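Local structure of ABC transporter periplasmic peptide-binding protein (Pseudoalteromonas, 4QFL) at residues A[188-193]-A[206-211]; A[192-195]-A[201-204]; A[293-298]-A[374-379]; A[297-302]-A[308-313]. The protein binds dipeptides such as Ala-Phe in the periplasm and probably delivers them to an ABC transporter for uptake into the cell. All blocks are in the same frame, centred on the assembly; numbering follows the deposited sequence.

Contact 1 of 4, residues A[188-193]-A[206-211]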
# COMPACT_ATOMS: atom_id res chain seq x y z
N LYS A 188 -18.38 -9.09 14.16
CA LYS A 188 -18.60 -10.50 14.45
C LYS A 188 -20.06 -10.87 14.32
O LYS A 188 -20.40 -11.93 13.79
CB LYS A 188 -18.09 -10.88 15.84
CG LYS A 188 -18.15 -12.38 16.06
CD LYS A 188 -17.66 -12.81 17.42
CE LYS A 188 -17.71 -14.32 17.53
NZ LYS A 188 -17.25 -14.82 18.85
N GLU A 189 -20.95 -10.00 14.79
CA GLU A 189 -22.37 -10.31 14.68
C GLU A 189 -22.79 -10.50 13.23
O GLU A 189 -23.49 -11.44 12.90
CB GLU A 189 -23.24 -9.25 15.36
CG GLU A 189 -24.72 -9.60 15.29
CD GLU A 189 -25.60 -8.61 16.03
OE1 GLU A 189 -25.12 -7.50 16.32
OE2 GLU A 189 -26.78 -8.95 16.31
N TYR A 190 -22.35 -9.60 12.36
CA TYR A 190 -22.63 -9.72 10.94
C TYR A 190 -22.06 -11.04 10.44
O TYR A 190 -22.76 -11.83 9.80
CB TYR A 190 -22.01 -8.55 10.18
CG TYR A 190 -22.27 -8.52 8.69
CD1 TYR A 190 -23.52 -8.84 8.16
CD2 TYR A 190 -21.27 -8.14 7.81
CE1 TYR A 190 -23.75 -8.80 6.80
CE2 TYR A 190 -21.49 -8.09 6.45
CZ TYR A 190 -22.73 -8.43 5.95
OH TYR A 190 -22.95 -8.38 4.58
N ALA A 191 -20.80 -11.29 10.77
CA ALA A 191 -20.13 -12.51 10.31
C ALA A 191 -20.83 -13.78 10.76
O ALA A 191 -20.97 -14.72 9.98
CB ALA A 191 -18.68 -12.52 10.76
N MET A 192 -21.27 -13.81 12.01
CA MET A 192 -21.97 -14.97 12.56
C MET A 192 -23.37 -15.12 11.98
O MET A 192 -23.88 -16.23 11.82
CB MET A 192 -22.03 -14.86 14.09
CG MET A 192 -20.69 -15.08 14.78
SD MET A 192 -19.77 -16.43 14.01
CE MET A 192 -18.55 -15.53 13.06
N ALA A 193 -23.99 -13.99 11.64
CA ALA A 193 -25.28 -13.97 10.98
C ALA A 193 -25.22 -14.58 9.58
O ALA A 193 -26.01 -15.47 9.24
CB ALA A 193 -25.80 -12.54 10.89
N TYR A 206 -20.35 -7.03 0.98
CA TYR A 206 -21.33 -6.13 1.55
C TYR A 206 -20.92 -5.87 2.98
O TYR A 206 -21.29 -6.60 3.89
CB TYR A 206 -22.72 -6.74 1.48
CG TYR A 206 -23.15 -6.96 0.07
CD1 TYR A 206 -22.83 -8.14 -0.59
CD2 TYR A 206 -23.84 -5.99 -0.63
CE1 TYR A 206 -23.22 -8.36 -1.90
CE2 TYR A 206 -24.24 -6.19 -1.94
CZ TYR A 206 -23.92 -7.38 -2.57
OH TYR A 206 -24.30 -7.62 -3.87
N PRO A 207 -20.12 -4.83 3.16
CA PRO A 207 -19.38 -4.61 4.39
C PRO A 207 -20.22 -4.01 5.51
O PRO A 207 -21.20 -3.29 5.26
CB PRO A 207 -18.31 -3.62 3.96
CG PRO A 207 -18.95 -2.84 2.88
CD PRO A 207 -19.87 -3.78 2.16
N VAL A 208 -19.81 -4.30 6.74
CA VAL A 208 -20.31 -3.61 7.91
C VAL A 208 -19.13 -3.15 8.73
O VAL A 208 -18.32 -3.95 9.17
CB VAL A 208 -21.19 -4.53 8.77
CG1 VAL A 208 -21.56 -3.82 10.07
CG2 VAL A 208 -22.44 -4.94 8.00
N GLY A 209 -19.03 -1.84 8.93
CA GLY A 209 -17.94 -1.27 9.70
C GLY A 209 -18.46 -0.37 10.79
O GLY A 209 -19.64 -0.40 11.12
N THR A 210 -17.57 0.43 11.35
CA THR A 210 -17.96 1.40 12.37
C THR A 210 -17.62 2.80 11.90
O THR A 210 -17.72 3.77 12.67
CB THR A 210 -17.25 1.15 13.71
OG1 THR A 210 -15.83 1.13 13.51
CG2 THR A 210 -17.68 -0.18 14.29
N GLY A 211 -17.21 2.89 10.63
CA GLY A 211 -16.66 4.10 10.04
C GLY A 211 -17.69 5.16 9.71
O GLY A 211 -18.89 4.93 9.85

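Contact 2 of 4, residues A[192-195]-A[201-204]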
# COMPACT_ATOMS: atom_id res chain seq x y z
N MET A 192 -21.27 -13.81 12.01
CA MET A 192 -21.97 -14.97 12.56
C MET A 192 -23.37 -15.12 11.98
O MET A 192 -23.88 -16.23 11.82
CB MET A 192 -22.03 -14.86 14.09
CG MET A 192 -20.69 -15.08 14.78
SD MET A 192 -19.77 -16.43 14.01
CE MET A 192 -18.55 -15.53 13.06
N ALA A 193 -23.99 -13.99 11.64
CA ALA A 193 -25.28 -13.97 10.98
C ALA A 193 -25.22 -14.58 9.58
O ALA A 193 -26.01 -15.47 9.24
CB ALA A 193 -25.80 -12.54 10.89
N LEU A 194 -24.29 -14.10 8.77
CA LEU A 194 -24.09 -14.64 7.43
C LEU A 194 -23.76 -16.13 7.45
O LEU A 194 -24.25 -16.89 6.62
CB LEU A 194 -22.99 -13.86 6.71
CG LEU A 194 -23.29 -12.41 6.35
CD1 LEU A 194 -22.09 -11.82 5.64
CD2 LEU A 194 -24.50 -12.33 5.46
N LYS A 195 -22.93 -16.53 8.40
CA LYS A 195 -22.58 -17.94 8.57
C LYS A 195 -23.84 -18.79 8.73
O LYS A 195 -23.98 -19.83 8.07
CB LYS A 195 -21.65 -18.13 9.76
CG LYS A 195 -21.26 -19.55 10.07
CD LYS A 195 -20.21 -19.60 11.18
CE LYS A 195 -20.16 -20.97 11.84
NZ LYS A 195 -19.72 -22.06 10.93
N ASN A 201 -19.76 -15.81 1.87
CA ASN A 201 -19.22 -15.19 0.66
C ASN A 201 -19.63 -13.74 0.53
O ASN A 201 -19.12 -13.01 -0.32
CB ASN A 201 -19.69 -15.94 -0.58
CG ASN A 201 -21.18 -15.75 -0.85
OD1 ASN A 201 -22.01 -15.83 0.06
ND2 ASN A 201 -21.52 -15.48 -2.09
N LEU A 202 -20.58 -13.33 1.36
CA LEU A 202 -21.13 -11.98 1.28
C LEU A 202 -20.41 -11.04 2.21
O LEU A 202 -20.49 -9.83 2.05
CB LEU A 202 -22.60 -11.99 1.67
CG LEU A 202 -23.60 -12.22 0.54
CD1 LEU A 202 -23.03 -13.12 -0.54
CD2 LEU A 202 -24.89 -12.76 1.11
N PHE A 203 -19.71 -11.60 3.19
CA PHE A 203 -19.11 -10.81 4.25
C PHE A 203 -18.19 -9.72 3.72
O PHE A 203 -18.27 -8.57 4.14
CB PHE A 203 -18.39 -11.71 5.26
CG PHE A 203 -18.04 -11.00 6.54
CD1 PHE A 203 -19.02 -10.57 7.40
CD2 PHE A 203 -16.72 -10.77 6.87
CE1 PHE A 203 -18.70 -9.91 8.56
CE2 PHE A 203 -16.40 -10.11 8.04
CZ PHE A 203 -17.39 -9.69 8.88
N ASP A 204 -17.32 -10.09 2.78
CA ASP A 204 -16.33 -9.15 2.27
C ASP A 204 -16.85 -8.21 1.16
O ASP A 204 -16.18 -7.25 0.78
CB ASP A 204 -15.09 -9.92 1.78
CG ASP A 204 -14.35 -10.60 2.92
OD1 ASP A 204 -14.37 -10.07 4.04
OD2 ASP A 204 -13.75 -11.68 2.70

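Contact 3 of 4, residues A[293-298]-A[374-379]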
# COMPACT_ATOMS: atom_id res chain seq x y z
N GLY A 293 9.71 4.16 -5.94
CA GLY A 293 9.47 3.56 -7.24
C GLY A 293 10.75 2.87 -7.69
O GLY A 293 11.84 3.48 -7.67
N TYR A 294 10.63 1.61 -8.10
CA TYR A 294 11.78 0.77 -8.46
C TYR A 294 11.56 -0.05 -9.74
O TYR A 294 10.44 -0.18 -10.25
CB TYR A 294 12.13 -0.18 -7.30
CG TYR A 294 10.95 -1.02 -6.86
CD1 TYR A 294 10.41 -1.99 -7.70
CD2 TYR A 294 10.37 -0.83 -5.62
CE1 TYR A 294 9.32 -2.74 -7.31
CE2 TYR A 294 9.27 -1.58 -5.23
CZ TYR A 294 8.75 -2.52 -6.08
OH TYR A 294 7.67 -3.26 -5.70
N TRP A 295 12.65 -0.59 -10.27
CA TRP A 295 12.61 -1.57 -11.35
C TRP A 295 12.96 -2.92 -10.74
O TRP A 295 14.12 -3.17 -10.36
CB TRP A 295 13.64 -1.19 -12.41
CG TRP A 295 13.61 -1.98 -13.69
CD1 TRP A 295 12.55 -2.65 -14.23
CD2 TRP A 295 14.69 -2.14 -14.61
NE1 TRP A 295 12.92 -3.23 -15.42
CE2 TRP A 295 14.23 -2.93 -15.67
CE3 TRP A 295 16.01 -1.69 -14.63
CZ2 TRP A 295 15.03 -3.28 -16.75
CZ3 TRP A 295 16.82 -2.04 -15.70
CH2 TRP A 295 16.32 -2.83 -16.74
N ALA A 296 11.97 -3.80 -10.63
CA ALA A 296 12.21 -5.10 -10.02
C ALA A 296 12.52 -6.15 -11.07
O ALA A 296 11.86 -6.21 -12.10
CB ALA A 296 11.00 -5.52 -9.20
N PHE A 297 13.54 -6.96 -10.81
CA PHE A 297 13.85 -8.11 -11.65
C PHE A 297 13.29 -9.41 -11.08
O PHE A 297 13.32 -9.63 -9.87
CB PHE A 297 15.36 -8.24 -11.79
CG PHE A 297 16.01 -7.03 -12.39
CD1 PHE A 297 15.94 -6.80 -13.75
CD2 PHE A 297 16.68 -6.13 -11.59
CE1 PHE A 297 16.53 -5.69 -14.30
CE2 PHE A 297 17.29 -5.03 -12.13
CZ PHE A 297 17.21 -4.81 -13.50
N ASN A 298 12.80 -10.28 -11.95
CA ASN A 298 12.41 -11.63 -11.55
C ASN A 298 13.69 -12.45 -11.37
O ASN A 298 14.18 -13.07 -12.31
CB ASN A 298 11.52 -12.22 -12.64
CG ASN A 298 10.90 -13.53 -12.23
OD1 ASN A 298 9.90 -13.95 -12.82
ND2 ASN A 298 11.48 -14.19 -11.26
N MET A 374 14.00 -8.90 -23.40
CA MET A 374 13.35 -8.96 -22.10
C MET A 374 12.06 -8.17 -22.11
O MET A 374 11.86 -7.30 -22.97
CB MET A 374 14.27 -8.40 -21.01
CG MET A 374 14.57 -6.92 -21.15
SD MET A 374 15.63 -6.34 -19.82
CE MET A 374 14.60 -6.71 -18.39
N SER A 375 11.19 -8.47 -21.15
CA SER A 375 10.01 -7.66 -20.93
C SER A 375 10.25 -6.69 -19.77
O SER A 375 11.03 -6.96 -18.85
CB SER A 375 8.77 -8.53 -20.68
OG SER A 375 8.90 -9.36 -19.53
N ILE A 376 9.61 -5.54 -19.88
CA ILE A 376 9.44 -4.65 -18.75
C ILE A 376 7.96 -4.46 -18.59
O ILE A 376 7.28 -3.95 -19.48
CB ILE A 376 10.08 -3.29 -18.99
CG1 ILE A 376 11.60 -3.43 -19.10
CG2 ILE A 376 9.70 -2.32 -17.86
CD1 ILE A 376 12.30 -2.10 -19.28
N TRP A 377 7.44 -4.89 -17.45
CA TRP A 377 6.05 -4.70 -17.15
C TRP A 377 5.81 -3.30 -16.59
O TRP A 377 6.52 -2.87 -15.70
CB TRP A 377 5.61 -5.77 -16.17
CG TRP A 377 5.43 -7.09 -16.85
CD1 TRP A 377 6.34 -7.74 -17.63
CD2 TRP A 377 4.28 -7.92 -16.79
NE1 TRP A 377 5.81 -8.94 -18.08
CE2 TRP A 377 4.54 -9.06 -17.57
CE3 TRP A 377 3.04 -7.81 -16.14
CZ2 TRP A 377 3.61 -10.09 -17.72
CZ3 TRP A 377 2.13 -8.81 -16.30
CH2 TRP A 377 2.42 -9.94 -17.09
N ALA A 378 4.81 -2.61 -17.14
CA ALA A 378 4.52 -1.22 -16.79
C ALA A 378 3.11 -1.04 -16.27
O ALA A 378 2.14 -1.47 -16.90
CB ALA A 378 4.75 -0.30 -17.99
N MET A 379 2.98 -0.38 -15.11
CA MET A 379 1.69 -0.07 -14.51
C MET A 379 0.82 0.79 -15.43
O MET A 379 1.33 1.69 -16.10
CB MET A 379 1.89 0.64 -13.16
CG MET A 379 2.77 -0.15 -12.22
SD MET A 379 3.15 0.69 -10.66
CE MET A 379 4.38 1.86 -11.23

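Contact 4 of 4, residues A[297-302]-A[308-313]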
# COMPACT_ATOMS: atom_id res chain seq x y z
N PHE A 297 13.54 -6.96 -10.81
CA PHE A 297 13.85 -8.11 -11.65
C PHE A 297 13.29 -9.41 -11.08
O PHE A 297 13.32 -9.63 -9.87
CB PHE A 297 15.36 -8.24 -11.79
CG PHE A 297 16.01 -7.03 -12.39
CD1 PHE A 297 15.94 -6.80 -13.75
CD2 PHE A 297 16.68 -6.13 -11.59
CE1 PHE A 297 16.53 -5.69 -14.30
CE2 PHE A 297 17.29 -5.03 -12.13
CZ PHE A 297 17.21 -4.81 -13.50
N ASN A 298 12.80 -10.28 -11.95
CA ASN A 298 12.41 -11.63 -11.55
C ASN A 298 13.69 -12.45 -11.37
O ASN A 298 14.18 -13.07 -12.31
CB ASN A 298 11.52 -12.22 -12.64
CG ASN A 298 10.90 -13.53 -12.23
OD1 ASN A 298 9.90 -13.95 -12.82
ND2 ASN A 298 11.48 -14.19 -11.26
N THR A 299 14.24 -12.43 -10.15
CA THR A 299 15.56 -12.98 -9.87
C THR A 299 15.62 -14.49 -9.98
O THR A 299 16.69 -15.08 -9.85
CB THR A 299 16.06 -12.58 -8.46
OG1 THR A 299 15.21 -13.17 -7.46
CG2 THR A 299 16.08 -11.07 -8.29
N GLU A 300 14.48 -15.12 -10.21
CA GLU A 300 14.47 -16.57 -10.40
C GLU A 300 14.44 -16.93 -11.87
O GLU A 300 14.32 -18.10 -12.21
CB GLU A 300 13.30 -17.20 -9.65
CG GLU A 300 13.47 -17.20 -8.13
CD GLU A 300 14.65 -18.03 -7.68
OE1 GLU A 300 14.89 -19.10 -8.28
OE2 GLU A 300 15.35 -17.63 -6.73
N ARG A 301 14.57 -15.94 -12.75
CA ARG A 301 14.43 -16.17 -14.18
C ARG A 301 15.67 -15.75 -14.96
O ARG A 301 16.03 -14.58 -14.97
CB ARG A 301 13.19 -15.43 -14.71
CG ARG A 301 12.84 -15.75 -16.16
CD ARG A 301 11.66 -14.94 -16.67
NE ARG A 301 10.39 -15.42 -16.16
CZ ARG A 301 9.20 -15.06 -16.65
NH1 ARG A 301 9.15 -14.20 -17.66
NH2 ARG A 301 8.08 -15.55 -16.13
N PRO A 302 16.35 -16.71 -15.60
CA PRO A 302 17.55 -16.34 -16.36
C PRO A 302 17.19 -15.38 -17.50
O PRO A 302 16.10 -15.49 -18.04
CB PRO A 302 18.06 -17.68 -16.92
CG PRO A 302 17.37 -18.74 -16.08
CD PRO A 302 16.05 -18.15 -15.69
N LYS A 308 25.53 -10.17 -12.35
CA LYS A 308 26.26 -9.40 -13.35
C LYS A 308 25.34 -8.85 -14.42
O LYS A 308 25.58 -7.79 -14.99
CB LYS A 308 27.36 -10.24 -14.00
CG LYS A 308 28.72 -10.14 -13.32
CD LYS A 308 29.82 -9.87 -14.33
CE LYS A 308 31.20 -9.84 -13.68
NZ LYS A 308 31.49 -8.59 -12.90
N VAL A 309 24.28 -9.59 -14.72
CA VAL A 309 23.33 -9.16 -15.72
C VAL A 309 22.51 -8.02 -15.13
O VAL A 309 22.30 -7.00 -15.78
CB VAL A 309 22.40 -10.30 -16.13
CG1 VAL A 309 21.11 -9.75 -16.72
CG2 VAL A 309 23.10 -11.20 -17.11
N ARG A 310 22.05 -8.21 -13.90
CA ARG A 310 21.24 -7.19 -13.25
C ARG A 310 22.02 -5.89 -13.18
O ARG A 310 21.49 -4.82 -13.46
CB ARG A 310 20.76 -7.65 -11.87
CG ARG A 310 19.73 -8.77 -11.95
CD ARG A 310 18.98 -9.01 -10.64
NE ARG A 310 19.87 -9.31 -9.53
CZ ARG A 310 20.36 -10.51 -9.24
NH1 ARG A 310 20.08 -11.56 -10.00
NH2 ARG A 310 21.15 -10.67 -8.19
N GLN A 311 23.30 -6.00 -12.82
CA GLN A 311 24.19 -4.85 -12.78
C GLN A 311 24.36 -4.22 -14.17
O GLN A 311 24.28 -3.00 -14.32
CB GLN A 311 25.55 -5.26 -12.22
CG GLN A 311 25.46 -5.88 -10.84
CD GLN A 311 26.75 -6.54 -10.39
OE1 GLN A 311 26.86 -6.97 -9.24
NE2 GLN A 311 27.72 -6.62 -11.29
N ALA A 312 24.57 -5.05 -15.18
CA ALA A 312 24.69 -4.56 -16.54
C ALA A 312 23.47 -3.74 -16.99
O ALA A 312 23.62 -2.67 -17.57
CB ALA A 312 24.95 -5.71 -17.50
N LEU A 313 22.26 -4.22 -16.71
CA LEU A 313 21.05 -3.55 -17.18
C LEU A 313 20.83 -2.18 -16.53
O LEU A 313 20.42 -1.22 -17.19
CB LEU A 313 19.82 -4.43 -16.92
CG LEU A 313 19.61 -5.71 -17.73
CD1 LEU A 313 18.62 -6.62 -17.02
CD2 LEU A 313 19.14 -5.40 -19.14

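Contact 1 of 4, residues A[188-193]-A[206-211]
The ring of Y190 lies against the side chain of V208, one methyl of which covers a ring face. That methyl, V208 CG2, stands 3.6 Å from the ring centroid and 19° off the ring normal, a CH-pi contact displaced toward the rim. The nearest ring carbon is CD2, with V208 CG2 at 3.4 Å from Y190 CD2. The other methyl of V208, CG1, is turned anti to the backbone N (chi1 173°), which leaves CG2 as the branch that meets the ring.

While its face takes the valine, the phenol of Y190 uses its end for a polar contact. Y190 OH donates a hydrogen bond to the backbone carbonyl Y206 O at 2.5 Å; the hydroxyl lies in the carbonyl plane, with a C=O...donor angle of 145°. Y206 O thus sits at the edge of the ring, and Y206 CB is also close to the hydroxyl. One tyrosine is therefore fixed in two ways: the bond anchors its end, and V208 CG2 backs its face. The bond also gives the carbonyl just before P207 a side-chain donor. A single helix side chain, Y190, in this way joins helix 188-196 to the irregular segment 206-211.

Around this pair, Y190 also meets the rings of F107 and F203, and the ring of Y206 packs edge-to-face with that of Y106. Helix 188-196 rests by its K188 and A191 side chains on helix 115-126, and the loop it grips runs on into strand 213-219.

Contact 2 of 4, residues A[192-195]-A[201-204]
A helix followed by a loop that folds back against it is the element seen here: helix 188-196 ends, the chain turns, and residues 201-204 return against the helix within the solute-binding fold of family 5. The 201-204 segment has helical backbone angles without the regular bonds of a helix, and a leucine methyl from helix 188-196 packs on it.

One leucine carries the contact. L194 has its CG anti to the carbonyl carbon (chi1 -68°), and of its two methyls CD1 does the touching. This methyl lies over the backbone where L202 passes into F203, at 3.4 Å from F203 N. Beside that approach L194 CD1 meets L202 CB at 4.0 Å and F203 CB at 3.7 Å, so a single methyl is set against two successive residues. The side-chain contacts are apolar, made by one methyl that also rests on the backbone of F203.

With F203 CG anti to the backbone N (chi1 -166°), the ring is placed so that the leucine methyl meets it at its edge, in the ring plane. The ring itself meets that of Y132, which L194 also touches, while the following residue, D204, forms a salt bridge with R124 of helix 115-126. The ring atom nearest the methyl is the ortho carbon: F203 CD1 lies 3.8 Å from L194 CD1.

Contact 3 of 4, residues A[293-298]-A[374-379]
Apolar contacts alone join W295 to M374 and I376, and all of them converge on the indole. Its outer carbon CZ2 is 3.8 Å from M374 CE and 3.9 Å from I376 CD1, so the methionine methyl and the isoleucine methyl meet at the same ring atom. Both approach the ring obliquely. The indole and the I376 side chain cross at about a right angle, and I376 CG1 comes to 3.9 Å from W295 NE1. M374 reaches over through a chain bent at its last torsion (chi3 -60°), which brings CE to the ring.

As to polar bonding, W295 NE1 makes a weak hydrogen bond to S428 OG, whose oxygen also bonds S375 O. Replacing W295 by an alanine would probably leave M374 CE and I376 CD1 facing a gap and S428 OG without its weak indole partner.

Strands 291-297 and 373-378 do not pair with each other: strand 428-434 lies between them, antiparallel to the first and parallel to the second. The indole spans this middle strand, with L313 of helix 307-314 packed against the indole and against M374.

Contact 4 of 4, residues A[297-302]-A[308-313]
R310 lays its aliphatic chain over the ring of F297, the residue that ends strand 291-297; a type I turn from N298 to R301 follows, and the contact brings this strand end onto helix 307-314. From CB the arginine leaves the helix with CG anti to the carbonyl carbon (chi1 -69°), and CG comes to rest over one face of the F297 ring, 4.0 Å above its plane and toward the rim. The next carbon is the closer one: R310 CD is 3.8 Å from F297 CD2 and 3.9 Å from F297 CB. CD also lies 4.3 Å from T299 CG2. A bend at chi3 (-57°) then swings the guanidinium aside, and its plane stands 50° from that of the phenylalanine ring. T299 CG2 sits over one guanidinium face, 4.1 Å above it.

At the tip the nitrogens bond outside the two segments: NH1 to F304 O in the link between them and NH2 to Q497 O, while T299 OG1 bonds to A460 O.

Farther round the F297 ring, L313 adds its methyl, with L313 CD1 at 3.6 Å from F297 CE1, so that arginine and leucine, about one turn apart on the helix, touch the same ring. A serine in place of F297 would probably strip the R310 methylenes of their aromatic support and leave L313 CD1 beside a gap.

The chemistry is thus divided: the aliphatic part of a buried arginine packs on an aromatic ring, and its charged end is met by backbone carbonyls, which probably offset the cost of burying it.

Overall arrangement
Following the chain from the N terminus, the first contacts start at helix 188-196, which begins two loop closures. Contact 2 closes the shorter, at 201-204, and is nested inside contact 1, which closes at 206-211 before strand 213-219; Y190 and F203 touch between them. Contacts 3 and 4 form a second nested pair about strand 291-297. Contact 4 is the short closure, onto helix 307-314, and contact 3 the long one, spanning to strand 373-378, with L313 packing against both W295 and M374. The pairs do not cross: the first closes before the second opens, and the centres of contacts 1 and 3 lie about 39 Å apart, on opposite sides of the chain's centre.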